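Flagellar hook-associated protein 3 (Bacillus cereus, PDB 5ZIY) probably forms part of the junction between the flagellar hook and the filament, as a hook-associated protein related to flagellin. Local coordinates at residues N33-V45 against V83-F97. Numbering follows the deposited sequence.
With ZN (zinc ion), chain D.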
ATOM      1  N   ASN A  33      -5.203 -10.200  -5.899  1.00 16.56           N
ATOM      2  CA  ASN A  33      -6.109  -9.076  -5.796  1.00 17.37           C
ATOM      3  C   ASN A  33      -5.694  -8.110  -4.638  1.00 16.31           C
ATOM      4  O   ASN A  33      -5.649  -6.921  -4.815  1.00 16.56           O
ATOM      5  CB  ASN A  33      -7.520  -9.583  -5.647  1.00 18.97           C
ATOM      6  CG  ASN A  33      -8.502  -8.496  -5.358  1.00 20.66           C
ATOM      7  OD1 ASN A  33      -8.598  -7.516  -6.097  1.00 21.76           O
ATOM      8  ND2 ASN A  33      -9.301  -8.682  -4.274  1.00 21.64           N
ATOM      9  N   VAL A  34      -5.368  -8.638  -3.470  1.00 15.61           N
ATOM     10  CA  VAL A  34      -4.989  -7.803  -2.338  1.00 15.44           C
ATOM     11  C   VAL A  34      -3.664  -7.081  -2.619  1.00 14.67           C
ATOM     12  O   VAL A  34      -3.532  -5.895  -2.381  1.00 14.80           O
ATOM     13  CB  VAL A  34      -4.890  -8.659  -1.085  1.00 16.16           C
ATOM     14  CG1 VAL A  34      -4.155  -7.944  -0.009  1.00 16.79           C
ATOM     15  CG2 VAL A  34      -6.309  -9.032  -0.611  1.00 17.56           C
ATOM     16  N   LEU A  35      -2.714  -7.799  -3.192  1.00 14.62           N
ATOM     17  CA  LEU A  35      -1.455  -7.251  -3.588  1.00 15.28           C
ATOM     18  C   LEU A  35      -1.536  -6.217  -4.709  1.00 15.92           C
ATOM     19  O   LEU A  35      -0.841  -5.200  -4.669  1.00 15.92           O
ATOM     20  CB  LEU A  35      -0.512  -8.372  -4.007  1.00 15.66           C
ATOM     21  CG  LEU A  35      -0.098  -9.319  -2.881  1.00 17.45           C
ATOM     22  CD1 LEU A  35       0.727 -10.470  -3.416  1.00 16.71           C
ATOM     23  CD2 LEU A  35       0.660  -8.561  -1.776  1.00 16.26           C
ATOM     24  N   THR A  36      -2.383  -6.454  -5.691  1.00 16.23           N
ATOM     25  CA  THR A  36      -2.559  -5.454  -6.743  1.00 16.84           C
ATOM     26  C   THR A  36      -3.121  -4.184  -6.159  1.00 16.69           C
ATOM     27  O   THR A  36      -2.621  -3.104  -6.436  1.00 17.17           O
ATOM     28  CB  THR A  36      -3.448  -6.004  -7.846  1.00 18.35           C
ATOM     29  OG1 THR A  36      -2.775  -7.129  -8.375  1.00 19.95           O
ATOM     30  CG2 THR A  36      -3.721  -4.972  -8.962  1.00 20.63           C
ATOM     31  N   GLN A  37      -4.103  -4.317  -5.280  1.00 17.41           N
ATOM     32  CA  GLN A  37      -4.736  -3.150  -4.687  1.00 18.09           C
ATOM     33  C   GLN A  37      -3.724  -2.389  -3.858  1.00 16.86           C
ATOM     34  O   GLN A  37      -3.696  -1.162  -3.887  1.00 17.52           O
ATOM     35  CB  GLN A  37      -5.947  -3.547  -3.840  1.00 18.95           C
ATOM     36  CG  GLN A  37      -7.165  -3.961  -4.663  1.00 24.08           C
ATOM     37  CD  GLN A  37      -8.486  -3.942  -3.853  1.00 30.59           C
ATOM     38  OE1 GLN A  37      -8.708  -3.073  -2.991  1.00 32.82           O
ATOM     39  NE2 GLN A  37      -9.359  -4.897  -4.144  1.00 32.74           N
ATOM     40  N   THR A  38      -2.901  -3.124  -3.117  1.00 15.14           N
ATOM     41  CA  THR A  38      -1.856  -2.537  -2.336  1.00 14.68           C
ATOM     42  C   THR A  38      -0.872  -1.766  -3.210  1.00 16.06           C
ATOM     43  O   THR A  38      -0.516  -0.624  -2.914  1.00 16.36           O
ATOM     44  CB  THR A  38      -1.108  -3.608  -1.519  1.00 14.80           C
ATOM     45  OG1 THR A  38      -2.050  -4.384  -0.751  1.00 15.12           O
ATOM     46  CG2 THR A  38      -0.098  -2.958  -0.607  1.00 15.65           C
ATOM     47  N   GLU A  39      -0.431  -2.382  -4.292  1.00 16.93           N
ATOM     48  CA  GLU A  39       0.570  -1.766  -5.119  1.00 19.95           C
ATOM     49  C   GLU A  39       0.024  -0.496  -5.809  1.00 20.05           C
ATOM     50  O   GLU A  39       0.738   0.498  -5.949  1.00 20.30           O
ATOM     51  CB  GLU A  39       1.054  -2.794  -6.126  1.00 21.23           C
ATOM     52  CG  GLU A  39       2.154  -2.348  -6.964  1.00 29.00           C
ATOM     53  CD  GLU A  39       2.525  -3.397  -8.014  1.00 35.19           C
ATOM     54  OE1 GLU A  39       1.647  -4.216  -8.340  1.00 40.04           O
ATOM     55  OE2 GLU A  39       3.683  -3.400  -8.487  1.00 41.98           O
ATOM     56  N   ASN A  40      -1.239  -0.555  -6.224  1.00 19.89           N
ATOM     57  CA  ASN A  40      -1.910   0.560  -6.874  1.00 21.23           C
ATOM     58  C   ASN A  40      -2.076   1.737  -5.900  1.00 20.25           C
ATOM     59  O   ASN A  40      -1.913   2.878  -6.296  1.00 20.79           O
ATOM     60  CB  ASN A  40      -3.288   0.133  -7.438  1.00 22.74           C
ATOM     61  CG  ASN A  40      -3.191  -0.723  -8.711  1.00 26.73           C
ATOM     62  OD1 ASN A  40      -2.113  -0.914  -9.291  1.00 31.49           O
ATOM     63  ND2 ASN A  40      -4.345  -1.222  -9.172  1.00 28.46           N
ATOM     64  N   THR A  41      -2.391   1.450  -4.631  1.00 18.22           N
ATOM     65  CA  THR A  41      -2.509   2.457  -3.586  1.00 17.44           C
ATOM     66  C   THR A  41      -1.156   3.126  -3.331  1.00 17.59           C
ATOM     67  O   THR A  41      -1.046   4.362  -3.268  1.00 18.04           O
ATOM     68  CB  THR A  41      -3.064   1.806  -2.305  1.00 17.97           C
ATOM     69  OG1 THR A  41      -4.309   1.174  -2.638  1.00 19.18           O
ATOM     70  CG2 THR A  41      -3.273   2.804  -1.172  1.00 17.58           C
ATOM     71  N   LEU A  42      -0.109   2.323  -3.244  1.00 17.18           N
ATOM     72  CA  LEU A  42       1.253   2.842  -3.080  1.00 16.98           C
ATOM     73  C   LEU A  42       1.699   3.727  -4.232  1.00 17.69           C
ATOM     74  O   LEU A  42       2.363   4.762  -3.986  1.00 18.40           O
ATOM     75  CB  LEU A  42       2.264   1.693  -2.843  1.00 17.15           C
ATOM     76  CG  LEU A  42       2.097   1.064  -1.457  1.00 17.26           C
ATOM     77  CD1 LEU A  42       2.690  -0.323  -1.453  1.00 17.58           C
ATOM     78  CD2 LEU A  42       2.705   1.954  -0.271  1.00 18.39           C
ATOM     79  N   GLN A  43       1.341   3.349  -5.462  1.00 18.28           N
ATOM     80  CA  GLN A  43       1.694   4.152  -6.647  1.00 20.86           C
ATOM     81  C   GLN A  43       0.917   5.480  -6.629  1.00 21.02           C
ATOM     82  O   GLN A  43       1.439   6.521  -6.989  1.00 22.70           O
ATOM     83  CB  GLN A  43       1.517   3.392  -7.980  1.00 23.67           C
ATOM     84  CG  GLN A  43       2.219   1.996  -8.057  1.00 25.93           C
ATOM     85  CD  GLN A  43       3.544   1.925  -8.804  1.00 35.04           C
ATOM     86  OE1 GLN A  43       3.881   0.849  -9.366  1.00 38.80           O
ATOM     87  NE2 GLN A  43       4.314   3.045  -8.843  1.00 36.13           N
ATOM     88  N   GLY A  44      -0.316   5.445  -6.149  1.00 19.95           N
ATOM     89  CA  GLY A  44      -1.108   6.615  -6.019  1.00 20.26           C
ATOM     90  C   GLY A  44      -0.498   7.560  -4.988  1.00 19.65           C
ATOM     91  O   GLY A  44      -0.522   8.771  -5.202  1.00 20.70           O
ATOM     92  N   VAL A  45       0.043   7.017  -3.888  1.00 18.49           N
ATOM     93  CA  VAL A  45       0.762   7.827  -2.911  1.00 18.64           C
ATOM     94  C   VAL A  45       2.060   8.395  -3.507  1.00 19.57           C
ATOM     95  O   VAL A  45       2.313   9.569  -3.362  1.00 20.31           O
ATOM     96  CB  VAL A  45       1.041   7.069  -1.600  1.00 18.29           C
ATOM     97  CG1 VAL A  45       1.817   7.986  -0.577  1.00 19.39           C
ATOM     98  CG2 VAL A  45      -0.318   6.544  -0.934  1.00 18.16           C
ATOM     99  N   VAL A  83      -4.247  11.467  -0.109  1.00 20.31           N
ATOM    100  CA  VAL A  83      -3.352  10.501   0.526  1.00 19.13           C
ATOM    101  C   VAL A  83      -3.999   9.846   1.738  1.00 18.53           C
ATOM    102  O   VAL A  83      -3.777   8.662   1.990  1.00 18.14           O
ATOM    103  CB  VAL A  83      -1.990  11.148   0.926  1.00 19.52           C
ATOM    104  CG1 VAL A  83      -1.147  10.189   1.745  1.00 17.80           C
ATOM    105  CG2 VAL A  83      -1.242  11.569  -0.344  1.00 18.38           C
ATOM    106  N   VAL A  84      -4.764  10.621   2.507  1.00 18.71           N
ATOM    107  CA  VAL A  84      -5.542  10.062   3.600  1.00 17.94           C
ATOM    108  C   VAL A  84      -6.585   9.033   3.047  1.00 18.59           C
ATOM    109  O   VAL A  84      -6.710   7.960   3.579  1.00 18.26           O
ATOM    110  CB  VAL A  84      -6.227  11.147   4.445  1.00 18.36           C
ATOM    111  CG1 VAL A  84      -7.171  10.513   5.464  1.00 18.81           C
ATOM    112  CG2 VAL A  84      -5.224  11.966   5.201  1.00 18.78           C
ATOM    113  N   TYR A  85      -7.297   9.368   1.981  1.00 19.83           N
ATOM    114  CA  TYR A  85      -8.191   8.413   1.301  1.00 21.53           C
ATOM    115  C   TYR A  85      -7.458   7.123   0.943  1.00 19.49           C
ATOM    116  O   TYR A  85      -7.910   6.042   1.298  1.00 18.91           O
ATOM    117  CB  TYR A  85      -8.809   9.083   0.075  1.00 24.33           C
ATOM    118  CG  TYR A  85      -9.406   8.221  -1.028  1.00 29.87           C
ATOM    119  CD1 TYR A  85     -10.679   7.624  -0.914  1.00 34.50           C
ATOM    120  CD2 TYR A  85      -8.739   8.093  -2.248  1.00 35.16           C
ATOM    121  CE1 TYR A  85     -11.228   6.871  -1.991  1.00 36.97           C
ATOM    122  CE2 TYR A  85      -9.273   7.360  -3.308  1.00 37.53           C
ATOM    123  CZ  TYR A  85     -10.497   6.743  -3.182  1.00 40.17           C
ATOM    124  OH  TYR A  85     -10.949   6.027  -4.312  1.00 45.88           O
ATOM    125  N   LEU A  86      -6.280   7.262   0.343  1.00 17.89           N
ATOM    126  CA  LEU A  86      -5.480   6.143  -0.084  1.00 16.51           C
ATOM    127  C   LEU A  86      -4.966   5.343   1.121  1.00 15.13           C
ATOM    128  O   LEU A  86      -4.926   4.133   1.092  1.00 15.75           O
ATOM    129  CB  LEU A  86      -4.305   6.587  -1.014  1.00 16.47           C
ATOM    130  CG  LEU A  86      -4.554   7.168  -2.406  1.00 18.81           C
ATOM    131  CD1 LEU A  86      -3.233   7.777  -3.005  1.00 20.89           C
ATOM    132  CD2 LEU A  86      -5.171   6.160  -3.473  1.00 18.49           C
ATOM    133  N   ALA A  87      -4.590   5.990   2.198  1.00 14.96           N
ATOM    134  CA  ALA A  87      -4.124   5.288   3.370  1.00 14.35           C
ATOM    135  C   ALA A  87      -5.226   4.458   4.043  1.00 14.48           C
ATOM    136  O   ALA A  87      -4.940   3.451   4.730  1.00 15.18           O
ATOM    137  CB  ALA A  87      -3.450   6.311   4.373  1.00 14.58           C
ATOM    138  N   ASN A  88      -6.485   4.849   3.824  1.00 15.22           N
ATOM    139  CA  ASN A  88      -7.633   4.175   4.352  1.00 15.73           C
ATOM    140  C   ASN A  88      -8.249   3.152   3.383  1.00 16.19           C
ATOM    141  O   ASN A  88      -9.377   2.762   3.597  1.00 16.69           O
ATOM    142  CB  ASN A  88      -8.713   5.221   4.777  1.00 17.07           C
ATOM    143  CG  ASN A  88      -8.304   5.997   6.006  1.00 17.56           C
ATOM    144  OD1 ASN A  88      -7.580   5.467   6.846  1.00 18.83           O
ATOM    145  ND2 ASN A  88      -8.748   7.253   6.119  1.00 18.25           N
ATOM    146  N   THR A  89      -7.506   2.696   2.363  1.00 15.87           N
ATOM    147  CA  THR A  89      -7.969   1.647   1.459  1.00 16.42           C
ATOM    148  C   THR A  89      -8.310   0.329   2.183  1.00 16.90           C
ATOM    149  O   THR A  89      -7.579  -0.142   3.047  1.00 15.22           O
ATOM    150  CB  THR A  89      -6.961   1.416   0.282  1.00 17.05           C
ATOM    151  OG1 THR A  89      -6.805   2.643  -0.428  1.00 16.51           O
ATOM    152  CG2 THR A  89      -7.454   0.336  -0.695  1.00 17.05           C
ATOM    153  N   LYS A  90      -9.490  -0.198   1.858  1.00 18.07           N
ATOM    154  CA  LYS A  90     -10.060  -1.384   2.502  1.00 19.29           C
ATOM    155  C   LYS A  90     -10.434  -2.444   1.468  1.00 20.07           C
ATOM    156  O   LYS A  90     -11.012  -2.132   0.467  1.00 21.44           O
ATOM    157  CB  LYS A  90     -11.291  -0.964   3.269  1.00 20.53           C
ATOM    158  CG  LYS A  90     -12.094  -2.063   3.937  1.00 22.45           C
ATOM    159  CD  LYS A  90     -13.269  -1.408   4.725  1.00 24.15           C
ATOM    160  CE  LYS A  90     -14.121  -2.416   5.483  1.00 26.08           C
ATOM    161  NZ  LYS A  90     -15.488  -1.867   5.727  1.00 25.32           N
ATOM    162  N   GLU A  91     -10.081  -3.696   1.733  1.00 20.16           N
ATOM    163  CA  GLU A  91     -10.361  -4.783   0.842  1.00 20.62           C
ATOM    164  C   GLU A  91     -10.557  -6.030   1.670  1.00 20.21           C
ATOM    165  O   GLU A  91      -9.810  -6.230   2.628  1.00 18.62           O
ATOM    166  CB  GLU A  91      -9.161  -4.961  -0.105  1.00 21.26           C
ATOM    167  CG  GLU A  91      -9.234  -6.155  -1.056  1.00 23.03           C
ATOM    168  CD  GLU A  91     -10.487  -6.211  -1.895  1.00 29.06           C
ATOM    169  OE1 GLU A  91     -11.127  -5.159  -2.170  1.00 33.55           O
ATOM    170  OE2 GLU A  91     -10.831  -7.346  -2.297  1.00 30.49           O
ATOM    171  N   GLN A  92     -11.552  -6.861   1.302  1.00 20.32           N
ATOM    172  CA  GLN A  92     -11.899  -8.090   2.037  1.00 19.71           C
ATOM    173  C   GLN A  92     -11.996  -7.805   3.507  1.00 20.26           C
ATOM    174  O   GLN A  92     -11.359  -8.489   4.306  1.00 20.82           O
ATOM    175  CB  GLN A  92     -10.853  -9.195   1.849  1.00 19.00           C
ATOM    176  CG  GLN A  92     -10.594  -9.647   0.417  1.00 19.02           C
ATOM    177  CD  GLN A  92     -11.870 -10.001  -0.300  1.00 22.19           C
ATOM    178  OE1 GLN A  92     -12.759 -10.639   0.283  1.00 25.38           O
ATOM    179  NE2 GLN A  92     -11.961  -9.635  -1.577  1.00 23.13           N
ATOM    180  N   GLY A  93     -12.783  -6.804   3.882  1.00 19.74           N
ATOM    181  CA  GLY A  93     -13.111  -6.596   5.270  1.00 19.98           C
ATOM    182  C   GLY A  93     -12.039  -5.988   6.168  1.00 18.43           C
ATOM    183  O   GLY A  93     -12.312  -5.706   7.305  1.00 19.25           O
ATOM    184  N   ARG A  94     -10.853  -5.737   5.637  1.00 16.92           N
ATOM    185  CA  ARG A  94      -9.785  -5.155   6.410  1.00 16.15           C
ATOM    186  C   ARG A  94      -9.039  -4.052   5.668  1.00 15.28           C
ATOM    187  O   ARG A  94      -8.984  -4.036   4.432  1.00 14.96           O
ATOM    188  CB  ARG A  94      -8.790  -6.239   6.801  1.00 15.54           C
ATOM    189  CG  ARG A  94      -9.326  -7.277   7.813  1.00 16.89           C
ATOM    190  CD  ARG A  94      -9.551  -6.624   9.131  1.00 17.55           C
ATOM    191  NE  ARG A  94     -10.028  -7.532  10.174  1.00 18.91           N
ATOM    192  CZ  ARG A  94     -11.311  -7.734  10.513  1.00 20.49           C
ATOM    193  NH1 ARG A  94     -12.282  -7.127   9.849  1.00 20.95           N
ATOM    194  NH2 ARG A  94     -11.627  -8.547  11.509  1.00 21.92           N
ATOM    195  N   TYR A  95      -8.466  -3.127   6.444  1.00 15.15           N
ATOM    196  CA  TYR A  95      -7.640  -2.051   5.872  1.00 14.47           C
ATOM    197  C   TYR A  95      -6.242  -2.518   5.546  1.00 13.53           C
ATOM    198  O   TYR A  95      -5.557  -3.066   6.403  1.00 13.49           O
ATOM    199  CB  TYR A  95      -7.596  -0.867   6.820  1.00 14.94           C
ATOM    200  CG  TYR A  95      -8.953  -0.227   7.006  1.00 16.15           C
ATOM    201  CD1 TYR A  95      -9.419   0.706   6.112  1.00 16.45           C
ATOM    202  CD2 TYR A  95      -9.745  -0.527   8.095  1.00 17.40           C
ATOM    203  CE1 TYR A  95     -10.680   1.309   6.271  1.00 17.94           C
ATOM    204  CE2 TYR A  95     -11.045   0.063   8.254  1.00 18.99           C
ATOM    205  CZ  TYR A  95     -11.480   0.975   7.347  1.00 19.16           C
ATOM    206  OH  TYR A  95     -12.703   1.582   7.507  1.00 20.97           O
ATOM    207  N   ILE A  96      -5.782  -2.295   4.318  1.00 13.09           N
ATOM    208  CA  ILE A  96      -4.462  -2.797   3.970  1.00 12.95           C
ATOM    209  C   ILE A  96      -3.325  -2.155   4.744  1.00 13.38           C
ATOM    210  O   ILE A  96      -2.215  -2.761   4.881  1.00 12.72           O
ATOM    211  CB  ILE A  96      -4.171  -2.716   2.460  1.00 13.83           C
ATOM    212  CG1 ILE A  96      -4.394  -1.316   1.954  1.00 15.76           C
ATOM    213  CG2 ILE A  96      -5.102  -3.707   1.641  1.00 12.79           C
ATOM    214  CD1 ILE A  96      -3.634  -1.026   0.632  1.00 18.91           C
ATOM    215  N   PHE A  97      -3.576  -0.933   5.225  1.00 14.41           N
ATOM    216  CA  PHE A  97      -2.640  -0.206   6.105  1.00 15.04           C
ATOM    217  C   PHE A  97      -3.157   0.015   7.524  1.00 15.23           C
ATOM    218  O   PHE A  97      -2.576   0.808   8.322  1.00 16.43           O
ATOM    219  CB  PHE A  97      -2.246   1.103   5.442  1.00 15.29           C
ATOM    220  CG  PHE A  97      -1.562   0.913   4.137  1.00 14.90           C
ATOM    221  CD1 PHE A  97      -0.321   0.300   4.085  1.00 16.17           C
ATOM    222  CD2 PHE A  97      -2.114   1.368   2.975  1.00 15.81           C
ATOM    223  CE1 PHE A  97       0.326   0.119   2.866  1.00 16.05           C
ATOM    224  CE2 PHE A  97      -1.457   1.199   1.762  1.00 16.42           C
ATOM    225  CZ  PHE A  97      -0.242   0.561   1.714  1.00 13.89           C
TER
HETATM  226 ZN    ZN D 302     -13.071  -6.658  -3.087  1.00 39.71          ZN
HETATM  227  O   HOH W   1     -11.909  -5.689  -5.106  1.00 24.27           O
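V83 and L86, on the last turns of helix 67-87, lie against V45 where residues 83-87 run antiparallel to residues 33-45, at 164°. V45 CG2 and L86 CD1 pack alongside each other, 3.8 Å apart, and L86 lays CD1 on the bare backbone at G44, 3.4 Å from G44 C. With OG1 turned back to Q37 O (chi1 -56°), T41 CG2 is left facing L86 O and T89 OG1 in the bend that ends the helix, where T89 OG1 bonds back to L86 O at 2.8 Å. From here the chain forms a two-stranded antiparallel hairpin closed by a type I' turn, E91 to R94, and a helical pair of the flagellin N-terminal region gives way to a small β element packed on the same long helix. On its first strand, both carboxylate oxygens of E91 grip a zinc ion, which also carries a water. N33 ND2 hydrogen-bonds E91 OE2 at 2.8 Å from above the carboxylate plane, the amide standing almost perpendicular to it; Q92 NE2 hydrogen-bonds E91 OE2 from the opposite face. Past the turn, I96 rests CD1 3.8 Å from T38 CA. The F97 ring takes T41 CG2 at its edge, while L42 CD2 approaches F97 CZ obliquely at 3.8 Å, and L140 of helix 137-155 also touches F97.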